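Local coordinates for fucolectin-related protein (Streptococcus pneumoniae, PDB 2WMF) that probably hydrolyses host blood-group carbohydrate antigens, as the catalytic module of a family 98 glycoside hydrolase, at residues A[38-43]-A[290-295]; A[42-47]-A[297-302]. All coordinates share one frame; numbering follows the deposited sequence.

How the interactions relate
From the N terminus, the chain first lays down strand 39-45, then builds seven more strands before returning to its start. Interaction 1 closes that loop, joining 38-43 to 290-295 on strand 289-293, so that the first and last strands of the eight-stranded parallel barrel become neighbours. Interaction 2 lies further along both partners, between 42-47 and 297-302, where the chain leaves the short helix 295-298. The two closures therefore cross instead of nesting, and they share Ser42 and Pro43. Their centres are 10 Å apart, and a probable backbone hydrogen bond from Met300 N to Ala295 O, 3.0 Å long, connects their later segments.

Interaction 1 (A[38-43]-A[290-295]); sequences PLLLSP and YNFECA
Tyr290 is held to two residues of the first barrel strand through its own backbone: its N donates to Leu39 O at 3.0 Å, and its O accepts from Leu41 N at 2.9 Å in an almost straight bond. Leu40, between these two partners, is the bridge partner of Tyr290. With the strand axes 5.0 Å apart and their directions differing by 23°, this is a parallel pairing, the seam that closes the (beta/alpha)8 barrel between first and last strands.

Side chains sort onto two faces. On the face covered by helices 272-283 and 307-322, Leu40 sends CD1 against the edge of the Phe292 ring, near its plane and 3.6 Å from CE2, the two side chains meeting at about a right angle. Pro38 CB and Leu39 O likewise border the Tyr290 ring at its edge. On the barrel's inner face, Leu41 lies over one face of the Asn291 amide, with its CD1 3.7 Å from ND2. Asn291 reaches this place with CG anti to the backbone N (chi1 -158°), which also brings OD1 back to its own strand: Phe292 N donates to OD1 at 2.9 Å, from the side of the carbonyl (C=O...N 99°) and tilted out of its plane. ND2 donates a hydrogen bond to Glu77 OE1 on strand 74-79, the other neighbour of strand 39-45.

Further on the strands part, and Pro43 CG packs on Ala295 CB at 3.9 Å, just past the cis peptide before Cys294. Leu41 O is 4.5 Å from Phe292 N, too far for the next sheet bond; the Asn291 side chain supplies an oxygen in its place, which probably keeps this buried N-H satisfied where the backbone pairing ends.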
loop_
_atom_site.group_PDB
_atom_site.type_symbol
_atom_site.label_atom_id
_atom_site.label_comp_id
_atom_site.label_asym_id
_atom_site.label_seq_id
_atom_site.Cartn_x
_atom_site.Cartn_y
_atom_site.Cartn_z
ATOM N N PRO A 38 1.249 -9.968 -8.681
ATOM C CA PRO A 38 1.195 -8.564 -8.286
ATOM C C PRO A 38 2.397 -7.794 -8.819
ATOM O O PRO A 38 3.340 -8.378 -9.398
ATOM C CB PRO A 38 1.220 -8.650 -6.762
ATOM C CG PRO A 38 2.012 -9.896 -6.463
ATOM C CD PRO A 38 1.573 -10.853 -7.553
ATOM N N LEU A 39 2.355 -6.468 -8.660
ATOM C CA LEU A 39 3.390 -5.591 -9.178
ATOM C C LEU A 39 3.940 -4.651 -8.098
ATOM O O LEU A 39 3.179 -3.987 -7.373
ATOM C CB LEU A 39 2.864 -4.742 -10.380
ATOM C CG LEU A 39 3.867 -3.761 -10.998
ATOM C CD1 LEU A 39 5.002 -4.575 -11.656
ATOM C CD2 LEU A 39 3.223 -2.810 -12.034
ATOM N N LEU A 40 5.263 -4.685 -7.943
ATOM C CA LEU A 40 5.975 -3.770 -7.029
ATOM C C LEU A 40 6.705 -2.730 -7.857
ATOM O O LEU A 40 7.562 -3.074 -8.670
ATOM C CB LEU A 40 6.950 -4.566 -6.152
ATOM C CG LEU A 40 7.888 -3.755 -5.232
ATOM C CD1 LEU A 40 7.042 -3.154 -4.092
ATOM C CD2 LEU A 40 9.059 -4.579 -4.645
ATOM N N LEU A 41 6.383 -1.447 -7.629
ATOM C CA LEU A 41 7.050 -0.337 -8.233
ATOM C C LEU A 41 8.053 0.301 -7.238
ATOM O O LEU A 41 7.721 0.553 -6.084
ATOM C CB LEU A 41 6.065 0.731 -8.707
ATOM C CG LEU A 41 5.157 0.336 -9.877
ATOM C CD1 LEU A 41 3.951 1.291 -10.017
ATOM C CD2 LEU A 41 5.969 0.288 -11.171
ATOM N N SER A 42 9.262 0.522 -7.723
ATOM C CA SER A 42 10.324 1.213 -6.997
ATOM C C SER A 42 10.792 2.403 -7.823
ATOM O O SER A 42 11.143 2.249 -8.986
ATOM C CB SER A 42 11.483 0.281 -6.678
ATOM O OG SER A 42 11.047 -0.922 -6.062
ATOM N N PRO A 43 10.756 3.621 -7.236
ATOM C CA PRO A 43 10.989 4.823 -8.008
ATOM C C PRO A 43 12.398 5.428 -7.999
ATOM O O PRO A 43 13.102 5.410 -6.961
ATOM C CB PRO A 43 10.032 5.828 -7.367
ATOM C CG PRO A 43 10.040 5.427 -5.939
ATOM C CD PRO A 43 10.307 3.952 -5.864
ATOM N N TYR A 290 1.622 -1.975 -5.836
ATOM C CA TYR A 290 2.217 -1.317 -4.654
ATOM C C TYR A 290 3.341 -0.382 -5.079
ATOM O O TYR A 290 4.291 -0.808 -5.769
ATOM C CB TYR A 290 2.760 -2.377 -3.688
ATOM C CG TYR A 290 1.774 -3.455 -3.293
ATOM C CD1 TYR A 290 1.038 -3.357 -2.119
ATOM C CD2 TYR A 290 1.621 -4.605 -4.064
ATOM C CE1 TYR A 290 0.152 -4.356 -1.746
ATOM C CE2 TYR A 290 0.725 -5.610 -3.715
ATOM C CZ TYR A 290 -0.007 -5.484 -2.540
ATOM O OH TYR A 290 -0.888 -6.476 -2.163
ATOM N N ASN A 291 3.229 0.881 -4.660
ATOM C CA ASN A 291 4.190 1.919 -4.918
ATOM C C ASN A 291 4.432 2.669 -3.600
ATOM O O ASN A 291 3.637 2.528 -2.694
ATOM C CB ASN A 291 3.645 2.870 -6.017
ATOM C CG ASN A 291 4.716 3.664 -6.755
ATOM O OD1 ASN A 291 5.899 3.722 -6.382
ATOM N ND2 ASN A 291 4.275 4.289 -7.870
ATOM N N PHE A 292 5.512 3.451 -3.524
ATOM C CA PHE A 292 5.980 4.019 -2.259
ATOM C C PHE A 292 6.685 5.353 -2.427
ATOM O O PHE A 292 7.392 5.575 -3.421
ATOM C CB PHE A 292 6.960 3.065 -1.551
ATOM C CG PHE A 292 6.349 1.735 -1.293
ATOM C CD1 PHE A 292 5.640 1.493 -0.121
ATOM C CD2 PHE A 292 6.374 0.754 -2.282
ATOM C CE1 PHE A 292 5.014 0.276 0.098
ATOM C CE2 PHE A 292 5.732 -0.484 -2.088
ATOM C CZ PHE A 292 5.025 -0.703 -0.899
ATOM N N GLU A 293 6.500 6.200 -1.424
ATOM C CA GLU A 293 7.362 7.355 -1.166
ATOM C C GLU A 293 7.529 7.435 0.347
ATOM O O GLU A 293 6.796 6.794 1.067
ATOM C CB GLU A 293 6.678 8.651 -1.647
ATOM C CG GLU A 293 6.380 8.738 -3.111
ATOM C CD GLU A 293 5.859 10.125 -3.570
ATOM O OE1 GLU A 293 6.336 11.167 -3.036
ATOM O OE2 GLU A 293 4.972 10.160 -4.460
ATOM N N CYS A 294 8.472 8.223 0.861
ATOM C CA CYS A 294 9.602 8.858 0.146
ATOM C C CYS A 294 10.786 7.878 0.015
ATOM O O CYS A 294 11.260 7.318 1.018
ATOM C CB CYS A 294 10.080 10.055 0.946
ATOM S SG CYS A 294 11.568 10.870 0.266
ATOM N N ALA A 295 11.253 7.704 -1.231
ATOM C CA ALA A 295 12.218 6.678 -1.640
ATOM C C ALA A 295 13.547 6.745 -0.937
ATOM O O ALA A 295 14.232 5.737 -0.824
ATOM C CB ALA A 295 12.435 6.754 -3.171
#

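Interaction 2 (A[42-47]-A[297-302]); sequences SPLYGN and YTFMTN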
loop_
_atom_site.group_PDB
_atom_site.type_symbol
_atom_site.label_atom_id
_atom_site.label_comp_id
_atom_site.label_asym_id
_atom_site.label_seq_id
_atom_site.Cartn_x
_atom_site.Cartn_y
_atom_site.Cartn_z
ATOM N N SER A 42 9.262 0.522 -7.723
ATOM C CA SER A 42 10.324 1.213 -6.997
ATOM C C SER A 42 10.792 2.403 -7.823
ATOM O O SER A 42 11.143 2.249 -8.986
ATOM C CB SER A 42 11.483 0.281 -6.678
ATOM O OG SER A 42 11.047 -0.922 -6.062
ATOM N N PRO A 43 10.756 3.621 -7.236
ATOM C CA PRO A 43 10.989 4.823 -8.008
ATOM C C PRO A 43 12.398 5.428 -7.999
ATOM O O PRO A 43 13.102 5.410 -6.961
ATOM C CB PRO A 43 10.032 5.828 -7.367
ATOM C CG PRO A 43 10.040 5.427 -5.939
ATOM C CD PRO A 43 10.307 3.952 -5.864
ATOM N N LEU A 44 12.775 5.950 -9.164
ATOM C CA LEU A 44 13.947 6.835 -9.351
ATOM C C LEU A 44 13.471 8.235 -9.835
ATOM O O LEU A 44 12.432 8.396 -10.487
ATOM C CB LEU A 44 14.887 6.223 -10.411
ATOM C CG LEU A 44 15.590 4.907 -10.019
ATOM C CD1 LEU A 44 16.276 4.260 -11.281
ATOM C CD2 LEU A 44 16.599 5.027 -8.791
ATOM N N TYR A 45 14.287 9.248 -9.548
ATOM C CA TYR A 45 13.916 10.660 -9.717
ATOM C C TYR A 45 15.008 11.410 -10.483
ATOM O O TYR A 45 16.197 11.286 -10.169
ATOM C CB TYR A 45 13.667 11.320 -8.353
ATOM C CG TYR A 45 12.510 10.665 -7.659
ATOM C CD1 TYR A 45 11.229 11.144 -7.787
ATOM C CD2 TYR A 45 12.706 9.524 -6.904
ATOM C CE1 TYR A 45 10.159 10.497 -7.172
ATOM C CE2 TYR A 45 11.645 8.861 -6.290
ATOM C CZ TYR A 45 10.365 9.359 -6.437
ATOM O OH TYR A 45 9.297 8.718 -5.821
ATOM N N GLY A 46 14.589 12.201 -11.474
ATOM C CA GLY A 46 15.504 12.995 -12.264
ATOM C C GLY A 46 16.211 14.076 -11.478
ATOM O O GLY A 46 15.651 14.684 -10.581
ATOM N N ASN A 47 17.486 14.246 -11.775
ATOM C CA ASN A 47 18.266 15.413 -11.355
ATOM C C ASN A 47 18.587 16.226 -12.604
ATOM O O ASN A 47 18.882 15.668 -13.653
ATOM C CB ASN A 47 19.573 14.964 -10.671
ATOM C CG ASN A 47 20.241 16.092 -9.846
ATOM O OD1 ASN A 47 19.628 17.119 -9.571
ATOM N ND2 ASN A 47 21.479 15.884 -9.440
ATOM N N TYR A 297 13.790 6.950 2.170
ATOM C CA TYR A 297 13.514 6.022 3.246
ATOM C C TYR A 297 13.024 4.661 2.770
ATOM O O TYR A 297 13.473 3.640 3.251
ATOM C CB TYR A 297 12.445 6.612 4.157
ATOM C CG TYR A 297 12.061 5.756 5.353
ATOM C CD1 TYR A 297 13.011 5.258 6.222
ATOM C CD2 TYR A 297 10.709 5.491 5.646
ATOM C CE1 TYR A 297 12.663 4.553 7.334
ATOM C CE2 TYR A 297 10.354 4.781 6.759
ATOM C CZ TYR A 297 11.307 4.290 7.609
ATOM O OH TYR A 297 10.969 3.569 8.757
ATOM N N THR A 298 12.100 4.685 1.829
ATOM C CA THR A 298 11.352 3.473 1.434
ATOM C C THR A 298 12.071 2.614 0.371
ATOM O O THR A 298 11.601 1.505 0.096
ATOM C CB THR A 298 9.909 3.806 0.950
ATOM O OG1 THR A 298 9.940 4.754 -0.118
ATOM C CG2 THR A 298 9.048 4.405 2.072
ATOM N N PHE A 299 13.141 3.105 -0.243
ATOM C CA PHE A 299 13.813 2.345 -1.300
ATOM C C PHE A 299 15.318 2.283 -1.165
ATOM O O PHE A 299 15.849 1.260 -0.763
ATOM C CB PHE A 299 13.374 2.849 -2.694
ATOM C CG PHE A 299 13.953 2.068 -3.854
ATOM C CD1 PHE A 299 14.128 0.659 -3.789
ATOM C CD2 PHE A 299 14.296 2.734 -5.026
ATOM C CE1 PHE A 299 14.655 -0.040 -4.865
ATOM C CE2 PHE A 299 14.826 2.045 -6.102
ATOM C CZ PHE A 299 15.000 0.651 -6.020
ATOM N N MET A 300 16.012 3.400 -1.423
ATOM C CA MET A 300 17.478 3.324 -1.641
ATOM C C MET A 300 18.059 4.752 -1.637
ATOM O O MET A 300 17.445 5.675 -2.135
ATOM C CB MET A 300 17.737 2.640 -3.003
ATOM C CG MET A 300 19.061 2.116 -3.274
ATOM S SD MET A 300 19.079 1.118 -4.822
ATOM C CE MET A 300 18.742 2.330 -6.073
ATOM N N THR A 301 19.268 4.889 -1.092
ATOM C CA THR A 301 20.101 6.057 -1.333
ATOM C C THR A 301 21.511 5.538 -1.619
ATOM O O THR A 301 21.979 4.521 -1.042
ATOM C CB THR A 301 20.123 7.084 -0.157
ATOM O OG1 THR A 301 20.769 6.501 0.975
ATOM C CG2 THR A 301 18.627 7.597 0.183
ATOM N N ASN A 302 22.179 6.232 -2.518
ATOM C CA ASN A 302 23.555 5.878 -2.939
ATOM C C ASN A 302 23.671 4.394 -3.342
ATOM O O ASN A 302 24.696 3.718 -3.104
ATOM C CB ASN A 302 24.546 6.241 -1.829
ATOM C CG ASN A 302 24.617 7.723 -1.601
ATOM O OD1 ASN A 302 24.435 8.515 -2.539
ATOM N ND2 ASN A 302 24.831 8.121 -0.347
#
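Ser42 sets its CB over the face of the Phe299 ring, 3.6 Å from the centroid and only 13° off the ring normal, a CH-pi contact in the close-packed part of this interface. Ser42 CB leans slightly toward the far end of the ring, 3.6 Å from Phe299 CZ against 4.2 Å from Phe299 CG. Phe299 is the first residue to leave helical geometry after helix 295-298, and its CG stands anti to the backbone N (chi1 -177°), which swings the ring towards the strand. Ser42 thus lies on one face, and the next residue in the chain, Met300, partly covers the other with its CB offset toward the rim. Pro43 O belongs to the same close part, approaching the ring obliquely, 3.5 Å from Phe299 CD2.

Packing thins along the strand. Leu44 comes to the ring at its edge, near the plane, with CD2 4.4 Å from CE2 of Phe299. Leu44 CD2 also lies 4.4 Å from Met300 CE, a light touch between two methyl groups. Beyond Leu44 and Met300 the segments separate, and their last residues, Asn47 and Asn302, are partly exposed, whereas every residue that touches is buried.

Outside the pair, Phe309 of helix 307-322 meets the Phe299 ring edge-to-face, and Met300 O accepts a hydrogen bond from Asn57 ND2. Ala62 of helix 59-64 touches Leu44, Phe299 and Met300 alike. The contact thus fills the corner where the end of barrel strand 39-45, helix 59-64 and the turn from helix 295-298 into strand 300-301 come together.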